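Local coordinates for protein aryl acylamidase (bacterium CSBL00001, PDB 4YJ6) that probably hydrolyses the amide bond of aryl acylamides, as a bacterial member of the amidase signature enzyme family, at residues 148-153 and 167-172. Numbering follows the deposited sequence.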
loop_
_atom_site.group_PDB
_atom_site.type_symbol
_atom_site.label_atom_id
_atom_site.label_comp_id
_atom_site.label_asym_id
_atom_site.label_seq_id
_atom_site.Cartn_x
_atom_site.Cartn_y
_atom_site.Cartn_z
ATOM N N GLY A 148 -17.458 -5.056 5.095
ATOM C CA GLY A 148 -17.928 -3.685 4.931
ATOM C C GLY A 148 -16.807 -2.678 4.654
ATOM O O GLY A 148 -15.658 -3.049 4.386
ATOM N N PRO A 149 -17.139 -1.390 4.678
ATOM C CA PRO A 149 -16.146 -0.381 4.291
ATOM C C PRO A 149 -15.155 -0.001 5.384
ATOM O O PRO A 149 -15.523 0.119 6.557
ATOM C CB PRO A 149 -17.014 0.844 3.949
ATOM C CG PRO A 149 -18.234 0.691 4.851
ATOM C CD PRO A 149 -18.455 -0.791 5.013
ATOM N N THR A 150 -13.897 0.223 5.014
ATOM C CA THR A 150 -12.953 0.796 5.958
ATOM C C THR A 150 -12.950 2.309 5.802
ATOM O O THR A 150 -12.710 2.832 4.709
ATOM C CB THR A 150 -11.526 0.247 5.763
ATOM O OG1 THR A 150 -11.515 -1.157 6.056
ATOM C CG2 THR A 150 -10.543 0.929 6.693
ATOM N N ARG A 151 -13.206 2.999 6.909
ATOM C CA ARG A 151 -13.476 4.441 6.922
ATOM C C ARG A 151 -12.259 5.300 7.242
ATOM O O ARG A 151 -11.313 4.859 7.895
ATOM C CB ARG A 151 -14.620 4.718 7.920
ATOM C CG ARG A 151 -15.856 3.877 7.613
ATOM C CD ARG A 151 -17.063 4.241 8.523
ATOM N NE ARG A 151 -18.202 3.370 8.226
ATOM C CZ ARG A 151 -18.426 2.174 8.773
ATOM N NH1 ARG A 151 -17.602 1.672 9.682
ATOM N NH2 ARG A 151 -19.495 1.464 8.411
ATOM N N ASN A 152 -12.298 6.539 6.769
ATOM C CA ASN A 152 -11.175 7.440 6.848
ATOM C C ASN A 152 -11.094 8.118 8.214
ATOM O O ASN A 152 -12.060 8.804 8.593
ATOM C CB ASN A 152 -11.345 8.522 5.759
ATOM C CG ASN A 152 -10.056 9.198 5.433
ATOM O OD1 ASN A 152 -9.352 9.656 6.336
ATOM N ND2 ASN A 152 -9.685 9.210 4.142
ATOM N N PRO A 153 -9.965 7.954 8.955
ATOM C CA PRO A 153 -9.861 8.615 10.265
ATOM C C PRO A 153 -10.002 10.126 10.184
ATOM O O PRO A 153 -10.255 10.756 11.203
ATOM C CB PRO A 153 -8.442 8.250 10.752
ATOM C CG PRO A 153 -8.127 6.951 10.006
ATOM C CD PRO A 153 -8.759 7.151 8.653
ATOM N N ALA A 167 -4.943 -1.131 6.485
ATOM C CA ALA A 167 -3.561 -0.838 6.867
ATOM C C ALA A 167 -3.385 0.675 7.090
ATOM O O ALA A 167 -2.896 1.131 8.140
ATOM C CB ALA A 167 -2.598 -1.317 5.751
ATOM N N ALA A 168 -3.786 1.462 6.098
ATOM C CA ALA A 168 -3.574 2.888 6.183
ATOM C C ALA A 168 -4.411 3.509 7.320
ATOM O O ALA A 168 -3.932 4.386 8.005
ATOM C CB ALA A 168 -3.915 3.579 4.848
ATOM N N ALA A 169 -5.649 3.060 7.487
ATOM C CA ALA A 169 -6.539 3.639 8.494
ATOM C C ALA A 169 -5.962 3.428 9.909
ATOM O O ALA A 169 -5.929 4.342 10.723
ATOM C CB ALA A 169 -7.964 3.023 8.381
ATOM N N LEU A 170 -5.454 2.234 10.191
ATOM C CA LEU A 170 -4.846 2.019 11.502
ATOM C C LEU A 170 -3.648 2.922 11.736
ATOM O O LEU A 170 -3.490 3.472 12.829
ATOM C CB LEU A 170 -4.423 0.547 11.691
ATOM C CG LEU A 170 -5.585 -0.440 11.756
ATOM C CD1 LEU A 170 -5.023 -1.883 11.962
ATOM C CD2 LEU A 170 -6.532 -0.092 12.904
ATOM N N VAL A 171 -2.793 3.086 10.720
ATOM C CA VAL A 171 -1.619 3.923 10.868
ATOM C C VAL A 171 -2.024 5.400 10.997
ATOM O O VAL A 171 -1.456 6.112 11.815
ATOM C CB VAL A 171 -0.646 3.712 9.672
ATOM C CG1 VAL A 171 0.541 4.717 9.708
ATOM C CG2 VAL A 171 -0.152 2.230 9.723
ATOM N N ALA A 172 -2.995 5.834 10.194
ATOM C CA ALA A 172 -3.417 7.230 10.221
ATOM C C ALA A 172 -4.109 7.592 11.530
ATOM O O ALA A 172 -4.105 8.774 11.923
ATOM C CB ALA A 172 -4.334 7.547 9.026
#
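Thr-150 OG1 is gripped by two groups, the backbone O of Asn-46 and the side-chain amide ND2 of Asn-132, while the methyl of the same residue meets the helix. The first torsion makes this division: chi1 of -65° sets OG1 beside the backbone N and anti to the carbonyl carbon, which leaves CG2 anti to the backbone N, where Thr-150 CG2 meets the CB of Ala-169 at 3.7 Å. Threonine thus suits a buried place that needs both a polar and an apolar branch. Ala-169 lies at the middle of the contact, its single methyl also passing 3.9 Å from Arg-151 O; so small a side chain lets the extended chain run close to the helix. Farther along, Pro-153 turns its ring toward the helix. Its CG approaches Ala-169 O at 3.5 Å and packs 4.0 Å from the CB of Ala-172, one helical turn on. A proline is well placed here, offering a compact apolar ring and no backbone N-H to satisfy. No hydrogen bond joins the two segments, whose contact is van der Waals packing. Arg-151 points away and bonds through NH1 to Gly-44 O. Elsewhere the helix meets strands 126-131 and 178-183 and helix 190-195, so a helix rich in alanine is enclosed by an extended segment, two strands and a second helix in the buried interior of the amidase signature fold.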